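Local coordinates for protein BAG family molecular chaperone regulator 2 (Arabidopsis thaliana, PDB 4HWD) that probably acts as a co-chaperone that binds the ATPase domain of HSP70/HSC70 through its BAG domain and regulates programmed cell death and stress responses, at residues A[36-41]-A[84-89]; A[47-52]-A[77-82]. One frame throughout, in Å; residues are numbered along the deposited sequence.

Contact 1: residues A[36-41]-A[84-89]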
ATOM      1  N   VAL A  36      -2.949  -5.098 -18.430  1.00 25.26           N
ATOM      2  CA  VAL A  36      -2.005  -4.212 -17.749  1.00 22.91           C
ATOM      3  C   VAL A  36      -0.622  -4.844 -17.832  1.00 17.98           C
ATOM      4  O   VAL A  36      -0.477  -6.054 -17.671  1.00 16.21           O
ATOM      5  CB  VAL A  36      -2.395  -4.005 -16.254  1.00 16.61           C
ATOM      6  CG1 VAL A  36      -1.222  -3.425 -15.466  1.00 16.47           C
ATOM      7  CG2 VAL A  36      -3.584  -3.059 -16.162  1.00 11.99           C
ATOM      8  N   GLU A  37       0.388  -4.025 -18.097  1.00 26.26           N
ATOM      9  CA  GLU A  37       1.753  -4.520 -18.208  1.00 30.57           C
ATOM     10  C   GLU A  37       2.144  -5.190 -16.890  1.00 31.02           C
ATOM     11  O   GLU A  37       1.951  -4.624 -15.812  1.00 26.27           O
ATOM     12  CB  GLU A  37       2.693  -3.355 -18.529  1.00 35.26           C
ATOM     13  CG  GLU A  37       3.969  -3.741 -19.259  1.00 51.22           C
ATOM     14  CD  GLU A  37       4.677  -2.532 -19.859  1.00 63.84           C
ATOM     15  OE1 GLU A  37       4.066  -1.850 -20.712  1.00 58.26           O
ATOM     16  OE2 GLU A  37       5.838  -2.259 -19.480  1.00 56.58           O
ATOM     17  N   GLU A  38       2.687  -6.398 -16.977  1.00 28.17           N
ATOM     18  CA  GLU A  38       3.077  -7.131 -15.781  1.00 34.22           C
ATOM     19  C   GLU A  38       4.091  -6.383 -14.925  1.00 32.51           C
ATOM     20  O   GLU A  38       3.961  -6.331 -13.703  1.00 33.43           O
ATOM     21  CB  GLU A  38       3.637  -8.505 -16.159  1.00 31.74           C
ATOM     22  CG  GLU A  38       3.987  -9.358 -14.950  1.00 38.41           C
ATOM     23  CD  GLU A  38       2.796  -9.600 -14.036  1.00 50.88           C
ATOM     24  OE1 GLU A  38       3.006 -10.088 -12.906  1.00 44.18           O
ATOM     25  OE2 GLU A  38       1.651  -9.308 -14.449  1.00 45.88           O
ATOM     26  N   LYS A  39       5.099  -5.805 -15.565  1.00 19.76           N
ATOM     27  CA  LYS A  39       6.120  -5.065 -14.843  1.00 22.42           C
ATOM     28  C   LYS A  39       5.513  -3.945 -13.997  1.00 18.73           C
ATOM     29  O   LYS A  39       6.079  -3.570 -12.976  1.00 14.67           O
ATOM     30  CB  LYS A  39       7.168  -4.505 -15.822  1.00 27.56           C
ATOM     31  CG  LYS A  39       6.614  -3.612 -16.920  1.00 30.73           C
ATOM     32  CD  LYS A  39       6.416  -2.182 -16.434  1.00 47.05           C
ATOM     33  CE  LYS A  39       7.725  -1.398 -16.428  1.00 41.49           C
ATOM     34  NZ  LYS A  39       8.181  -1.090 -17.814  1.00 46.86           N
ATOM     35  N   ASN A  40       4.362  -3.420 -14.413  1.00 20.78           N
ATOM     36  CA  ASN A  40       3.701  -2.355 -13.656  1.00 22.09           C
ATOM     37  C   ASN A  40       3.036  -2.905 -12.405  1.00 22.06           C
ATOM     38  O   ASN A  40       2.978  -2.233 -11.375  1.00 20.44           O
ATOM     39  CB  ASN A  40       2.671  -1.626 -14.520  1.00 20.95           C
ATOM     40  CG  ASN A  40       3.322  -0.718 -15.546  1.00 29.64           C
ATOM     41  OD1 ASN A  40       4.272   0.005 -15.231  1.00 22.90           O
ATOM     42  ND2 ASN A  40       2.818  -0.747 -16.776  1.00 29.88           N
ATOM     43  N   LEU A  41       2.528  -4.126 -12.501  1.00  9.69           N
ATOM     44  CA  LEU A  41       1.901  -4.779 -11.354  1.00 14.41           C
ATOM     45  C   LEU A  41       3.014  -5.045 -10.344  1.00 12.08           C
ATOM     46  O   LEU A  41       2.826  -4.897  -9.135  1.00 13.25           O
ATOM     47  CB  LEU A  41       1.248  -6.097 -11.783  1.00 10.40           C
ATOM     48  CG  LEU A  41      -0.282  -6.152 -11.888  1.00 17.22           C
ATOM     49  CD1 LEU A  41      -0.838  -4.829 -12.372  1.00 11.28           C
ATOM     50  CD2 LEU A  41      -0.679  -7.289 -12.820  1.00 17.65           C
ATOM     51  N   LEU A  84      -3.805 -11.156  -6.297  1.00  7.91           N
ATOM     52  CA  LEU A  84      -4.884 -11.715  -7.101  1.00  8.49           C
ATOM     53  C   LEU A  84      -4.963 -11.055  -8.475  1.00 11.42           C
ATOM     54  O   LEU A  84      -5.378 -11.690  -9.446  1.00 12.41           O
ATOM     55  CB  LEU A  84      -6.213 -11.600  -6.351  1.00  6.62           C
ATOM     56  CG  LEU A  84      -6.441 -12.715  -5.313  1.00 12.67           C
ATOM     57  CD1 LEU A  84      -5.239 -12.814  -4.384  1.00 15.28           C
ATOM     58  CD2 LEU A  84      -7.717 -12.450  -4.510  1.00 11.04           C
ATOM     59  N   LEU A  85      -4.572  -9.785  -8.567  1.00 10.81           N
ATOM     60  CA  LEU A  85      -4.581  -9.108  -9.865  1.00 11.03           C
ATOM     61  C   LEU A  85      -3.491  -9.702 -10.756  1.00 10.52           C
ATOM     62  O   LEU A  85      -3.673  -9.831 -11.964  1.00 11.10           O
ATOM     63  CB  LEU A  85      -4.352  -7.591  -9.722  1.00  7.91           C
ATOM     64  CG  LEU A  85      -5.517  -6.717  -9.231  1.00  8.83           C
ATOM     65  CD1 LEU A  85      -5.219  -5.246  -9.512  1.00  7.61           C
ATOM     66  CD2 LEU A  85      -6.791  -7.127  -9.949  1.00  6.33           C
ATOM     67  N   LYS A  86      -2.357 -10.052 -10.157  1.00 13.80           N
ATOM     68  CA  LYS A  86      -1.243 -10.636 -10.905  1.00 17.97           C
ATOM     69  C   LYS A  86      -1.662 -11.968 -11.501  1.00 20.03           C
ATOM     70  O   LYS A  86      -1.357 -12.271 -12.649  1.00 24.66           O
ATOM     71  CB  LYS A  86      -0.029 -10.853  -9.995  1.00 18.26           C
ATOM     72  CG  LYS A  86       0.686  -9.580  -9.584  1.00 19.76           C
ATOM     73  CD  LYS A  86       1.846  -9.855  -8.644  1.00 22.39           C
ATOM     74  CE  LYS A  86       2.912 -10.720  -9.298  1.00 31.46           C
ATOM     75  NZ  LYS A  86       4.058 -10.987  -8.370  1.00 27.29           N
ATOM     76  N   ILE A  87      -2.362 -12.763 -10.703  1.00 15.87           N
ATOM     77  CA  ILE A  87      -2.829 -14.069 -11.137  1.00 21.55           C
ATOM     78  C   ILE A  87      -3.849 -13.902 -12.259  1.00 25.57           C
ATOM     79  O   ILE A  87      -3.749 -14.545 -13.308  1.00 20.92           O
ATOM     80  CB  ILE A  87      -3.460 -14.840  -9.940  1.00 13.39           C
ATOM     81  CG1 ILE A  87      -2.344 -15.350  -9.021  1.00 14.67           C
ATOM     82  CG2 ILE A  87      -4.336 -15.984 -10.439  1.00 14.26           C
ATOM     83  CD1 ILE A  87      -2.825 -15.942  -7.713  1.00  7.94           C
ATOM     84  N   LYS A  88      -4.809 -13.013 -12.030  1.00 26.76           N
ATOM     85  CA  LYS A  88      -5.883 -12.733 -12.974  1.00 26.52           C
ATOM     86  C   LYS A  88      -5.393 -12.103 -14.282  1.00 28.42           C
ATOM     87  O   LYS A  88      -5.997 -12.297 -15.339  1.00 25.92           O
ATOM     88  CB  LYS A  88      -6.898 -11.818 -12.293  1.00 26.04           C
ATOM     89  CG  LYS A  88      -8.295 -11.872 -12.854  1.00 39.97           C
ATOM     90  CD  LYS A  88      -9.262 -11.204 -11.884  1.00 42.15           C
ATOM     91  CE  LYS A  88     -10.664 -11.124 -12.457  1.00 54.35           C
ATOM     92  NZ  LYS A  88     -10.695 -10.304 -13.694  1.00 28.83           N
ATOM     93  N   ASN A  89      -4.292 -11.360 -14.206  1.00 31.10           N
ATOM     94  CA  ASN A  89      -3.732 -10.687 -15.377  1.00 28.54           C
ATOM     95  C   ASN A  89      -2.816 -11.600 -16.188  1.00 38.88           C
ATOM     96  O   ASN A  89      -3.048 -11.828 -17.378  1.00 46.61           O
ATOM     97  CB  ASN A  89      -2.962  -9.436 -14.935  1.00 26.98           C
ATOM     98  CG  ASN A  89      -2.535  -8.565 -16.102  1.00 24.55           C
ATOM     99  OD1 ASN A  89      -3.367  -8.104 -16.890  1.00 29.28           O
ATOM    100  ND2 ASN A  89      -1.236  -8.326 -16.215  1.00 23.67           N
TER
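The side-chain amide of Asn-89 docks on the backbone of Val-36, joining the last turn of helix 63-89 to the loop that leads into helix 38-57 in the three-helix bundle of the BAG domain. Both ends of the amide are engaged by one residue. ND2 of Asn-89 donates to the carbonyl O of Val-36 at 2.8 Å, with the donor somewhat tilted from the carbonyl plane. The N-H...O angle of this bond is 151°. In return the N of Val-36 points at OD1 of Asn-89 in a nearly straight but weak bond of 3.4 Å. The stronger bond satisfies the carbonyl of the buried Val-36; with the weak one it probably sets the rotation of the amide.

Two further side chains reach the same amide. CD2 of Leu-41 lies against ND2 of Asn-89 at 3.6 Å and makes its apolar contact with CB of Asn-89. Glu-38 slides past Asn-89 in the opposite direction, its carboxylate only 17° from the amide plane; OE2 of Glu-38 is 3.5 Å from ND2 of Asn-89, a contact rather than a bond. A bend at chi2 (58°) in Glu-38 turns its carboxylate to where it also meets Lys-86. There the two chains cross at about a right angle, and OE1 of Glu-38 packs on the methylene CE of Lys-86 at 3.7 Å. The charged ends stay 4.7 Å apart, OE1 of Glu-38 to NZ of Lys-86, so any attraction is probably long-range. CB of Leu-41 packs against CG of Lys-86 at 4.2 Å.

Helix 2-31 packs against the same layer: Val-36 touches Val-29, Leu-41 touches Phe-26 and Leu-85 touches Leu-23. Beyond the amide, the backbone O of Asn-89 is hydrogen-bonded by NZ of Lys-35.

Contact 2: residues A[47-52]-A[77-82]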
ATOM      1  N   MET A  47       6.481  -0.874  -4.372  1.00  7.79           N
ATOM      2  CA  MET A  47       6.150   0.397  -3.736  1.00 11.62           C
ATOM      3  C   MET A  47       5.314   0.167  -2.480  1.00 11.97           C
ATOM      4  O   MET A  47       5.574   0.772  -1.438  1.00 10.23           O
ATOM      5  CB  MET A  47       5.424   1.317  -4.722  1.00 11.25           C
ATOM      6  CG  MET A  47       6.355   1.906  -5.785  1.00 12.43           C
ATOM      7  SD  MET A  47       5.543   2.877  -7.067  1.00 22.52           S
ATOM      8  CE  MET A  47       6.118   2.066  -8.541  1.00 15.55           C
ATOM      9  N   LEU A  48       4.332  -0.730  -2.563  1.00 11.38           N
ATOM     10  CA  LEU A  48       3.488  -1.032  -1.405  1.00  9.78           C
ATOM     11  C   LEU A  48       4.354  -1.601  -0.285  1.00 10.79           C
ATOM     12  O   LEU A  48       4.258  -1.169   0.868  1.00  9.14           O
ATOM     13  CB  LEU A  48       2.393  -2.047  -1.770  1.00  8.94           C
ATOM     14  CG  LEU A  48       1.309  -1.633  -2.773  1.00  9.43           C
ATOM     15  CD1 LEU A  48       0.555  -2.861  -3.276  1.00  7.90           C
ATOM     16  CD2 LEU A  48       0.360  -0.652  -2.110  1.00 11.13           C
ATOM     17  N   MET A  49       5.198  -2.569  -0.626  1.00 10.60           N
ATOM     18  CA  MET A  49       6.075  -3.199   0.356  1.00 10.50           C
ATOM     19  C   MET A  49       7.069  -2.188   0.912  1.00  8.70           C
ATOM     20  O   MET A  49       7.397  -2.210   2.099  1.00  9.55           O
ATOM     21  CB  MET A  49       6.828  -4.383  -0.273  1.00 14.58           C
ATOM     22  CG  MET A  49       5.943  -5.569  -0.669  1.00 14.18           C
ATOM     23  SD  MET A  49       5.074  -6.312   0.743  1.00 19.61           S
ATOM     24  CE  MET A  49       6.441  -7.134   1.631  1.00 28.20           C
ATOM     25  N   ASN A  50       7.547  -1.295   0.056  1.00 14.51           N
ATOM     26  CA  ASN A  50       8.487  -0.274   0.508  1.00 12.95           C
ATOM     27  C   ASN A  50       7.855   0.602   1.591  1.00 15.78           C
ATOM     28  O   ASN A  50       8.524   0.998   2.541  1.00 15.37           O
ATOM     29  CB  ASN A  50       8.920   0.614  -0.647  1.00 15.17           C
ATOM     30  CG  ASN A  50       9.941   1.644  -0.217  1.00 21.11           C
ATOM     31  OD1 ASN A  50      11.103   1.589  -0.614  1.00 20.51           O
ATOM     32  ND2 ASN A  50       9.512   2.585   0.612  1.00 16.07           N
ATOM     33  N   GLN A  51       6.568   0.914   1.437  1.00  5.73           N
ATOM     34  CA  GLN A  51       5.863   1.730   2.422  1.00  7.62           C
ATOM     35  C   GLN A  51       5.691   0.926   3.699  1.00  5.61           C
ATOM     36  O   GLN A  51       5.704   1.471   4.796  1.00  6.20           O
ATOM     37  CB  GLN A  51       4.485   2.146   1.895  1.00  5.79           C
ATOM     38  CG  GLN A  51       4.499   3.211   0.820  1.00  8.02           C
ATOM     39  CD  GLN A  51       5.290   4.450   1.236  1.00  6.99           C
ATOM     40  OE1 GLN A  51       5.232   4.878   2.390  1.00  5.36           O
ATOM     41  NE2 GLN A  51       6.023   5.038   0.288  1.00  5.56           N
ATOM     42  N   LEU A  52       5.523  -0.382   3.545  1.00 15.19           N
ATOM     43  CA  LEU A  52       5.328  -1.271   4.679  1.00 19.54           C
ATOM     44  C   LEU A  52       6.582  -1.399   5.562  1.00 19.23           C
ATOM     45  O   LEU A  52       6.472  -1.497   6.786  1.00 23.16           O
ATOM     46  CB  LEU A  52       4.870  -2.650   4.178  1.00 16.99           C
ATOM     47  CG  LEU A  52       4.162  -3.541   5.202  1.00 24.01           C
ATOM     48  CD1 LEU A  52       3.025  -2.772   5.848  1.00 20.47           C
ATOM     49  CD2 LEU A  52       3.644  -4.797   4.522  1.00 31.94           C
ATOM     50  N   LYS A  77      -3.974  -5.610   2.976  1.00 35.20           N
ATOM     51  CA  LYS A  77      -5.141  -5.807   2.139  1.00 35.54           C
ATOM     52  C   LYS A  77      -4.839  -5.480   0.677  1.00 35.09           C
ATOM     53  O   LYS A  77      -5.349  -6.140  -0.229  1.00 37.44           O
ATOM     54  CB  LYS A  77      -6.291  -4.931   2.647  1.00 38.64           C
ATOM     55  CG  LYS A  77      -7.555  -4.990   1.805  1.00 38.31           C
ATOM     56  CD  LYS A  77      -8.640  -4.072   2.360  1.00 38.10           C
ATOM     57  CE  LYS A  77      -9.889  -4.099   1.485  1.00 37.91           C
ATOM     58  NZ  LYS A  77     -11.011  -3.296   2.061  1.00 37.89           N
ATOM     59  N   TYR A  78      -4.008  -4.465   0.449  1.00 15.55           N
ATOM     60  CA  TYR A  78      -3.655  -4.057  -0.910  1.00 14.51           C
ATOM     61  C   TYR A  78      -2.690  -5.022  -1.587  1.00 13.75           C
ATOM     62  O   TYR A  78      -2.816  -5.317  -2.782  1.00 11.07           O
ATOM     63  CB  TYR A  78      -3.040  -2.657  -0.909  1.00 13.93           C
ATOM     64  CG  TYR A  78      -3.991  -1.554  -0.517  1.00 15.55           C
ATOM     65  CD1 TYR A  78      -5.372  -1.720  -0.625  1.00 15.86           C
ATOM     66  CD2 TYR A  78      -3.506  -0.322  -0.082  1.00 20.16           C
ATOM     67  CE1 TYR A  78      -6.251  -0.680  -0.306  1.00 15.38           C
ATOM     68  CE2 TYR A  78      -4.372   0.728   0.235  1.00 19.67           C
ATOM     69  CZ  TYR A  78      -5.741   0.547   0.122  1.00 21.26           C
ATOM     70  OH  TYR A  78      -6.588   1.597   0.431  1.00 16.90           O
ATOM     71  N   VAL A  79      -1.718  -5.502  -0.820  1.00  6.81           N
ATOM     72  CA  VAL A  79      -0.731  -6.444  -1.329  1.00  6.81           C
ATOM     73  C   VAL A  79      -1.422  -7.739  -1.729  1.00  8.80           C
ATOM     74  O   VAL A  79      -1.127  -8.318  -2.778  1.00  7.73           O
ATOM     75  CB  VAL A  79       0.333  -6.750  -0.261  1.00 10.57           C
ATOM     76  CG1 VAL A  79       1.155  -7.970  -0.675  1.00 12.99           C
ATOM     77  CG2 VAL A  79       1.226  -5.532  -0.065  1.00  7.48           C
ATOM     78  N   GLU A  80      -2.349  -8.189  -0.892  1.00 13.00           N
ATOM     79  CA  GLU A  80      -3.086  -9.417  -1.159  1.00 14.66           C
ATOM     80  C   GLU A  80      -4.029  -9.249  -2.358  1.00 13.87           C
ATOM     81  O   GLU A  80      -4.215 -10.190  -3.133  1.00 11.86           O
ATOM     82  CB  GLU A  80      -3.857  -9.840   0.099  1.00 16.82           C
ATOM     83  CG  GLU A  80      -2.931  -9.994   1.312  1.00 20.04           C
ATOM     84  CD  GLU A  80      -3.663 -10.244   2.626  1.00 27.46           C
ATOM     85  OE1 GLU A  80      -4.731  -9.636   2.859  1.00 30.95           O
ATOM     86  OE2 GLU A  80      -3.151 -11.039   3.439  1.00 27.12           O
ATOM     87  N   ALA A  81      -4.613  -8.062  -2.524  1.00  8.70           N
ATOM     88  CA  ALA A  81      -5.493  -7.820  -3.667  1.00 10.36           C
ATOM     89  C   ALA A  81      -4.641  -7.838  -4.932  1.00  7.70           C
ATOM     90  O   ALA A  81      -5.029  -8.413  -5.952  1.00  9.91           O
ATOM     91  CB  ALA A  81      -6.206  -6.459  -3.530  1.00  6.08           C
ATOM     92  N   LEU A  82      -3.472  -7.209  -4.854  1.00  5.39           N
ATOM     93  CA  LEU A  82      -2.558  -7.146  -5.982  1.00  4.44           C
ATOM     94  C   LEU A  82      -2.074  -8.550  -6.348  1.00  5.66           C
ATOM     95  O   LEU A  82      -1.834  -8.838  -7.524  1.00  5.17           O
ATOM     96  CB  LEU A  82      -1.373  -6.223  -5.646  1.00  4.24           C
ATOM     97  CG  LEU A  82      -0.360  -5.890  -6.754  1.00  5.67           C
ATOM     98  CD1 LEU A  82      -1.071  -5.540  -8.061  1.00  6.03           C
ATOM     99  CD2 LEU A  82       0.501  -4.720  -6.295  1.00  5.13           C
TER
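Leu-48 has CG anti to its carbonyl carbon (chi1 -66°) and an extended chi2 of 165°, which together carry CD1 across to CD2 of Leu-82, 3.5 Å away. This is antiparallel helix packing within the three-helix bundle: the axes of the short helical segments 47-52 and 77-82 run at 158° to each other and approach to 10.2 Å. No hydrogen bond spans the pair; every side-chain contact between them is apolar.

Leu-48 meets three residues of 77-82 with different atoms. Besides CD1 on Leu-82, its CD2 meets CB of Tyr-78 at 4.1 Å, the two side chains crossing at about a right angle, while its CB faces CG2 of Val-79. The CA atoms of Leu-48 and Val-79, 6.9 Å apart, are the closest CA pair across the two segments.

The Tyr-78 side chain begins toward helix 38-57, but its ring leads away from segment 47-52, and the side chain touches Ala-20 of helix 2-31, so this residue bears on both other helices. Leu-82 also packs on Leu-41, Leu-44 and Met-45. At the exposed margin Met-49, bent at chi2 and chi3, crosses Val-79 and sets its SD 4.0 Å from CG2 of Val-79.

In the fold
From the N terminus the chain runs through helix 2-31, turns, and enters helix 38-57 at segment 36-41, the first half of contact 1. Further along that helix comes 47-52, the first half of contact 2. After the turn into helix 63-89, segment 77-82 closes contact 2, a loop with 24 residues between its segments; 84-89 then closes contact 1, which spans 42 and encloses the smaller loop. This nesting, without crossing, is that of an antiparallel helical hairpin. Contact 2 sits near the chain's centre and contact 1 toward one end, their centres about 13 Å apart, yet Leu-41 O and Leu-82 CD2 meet at 3.7 Å. Helix 2-31 flanks both.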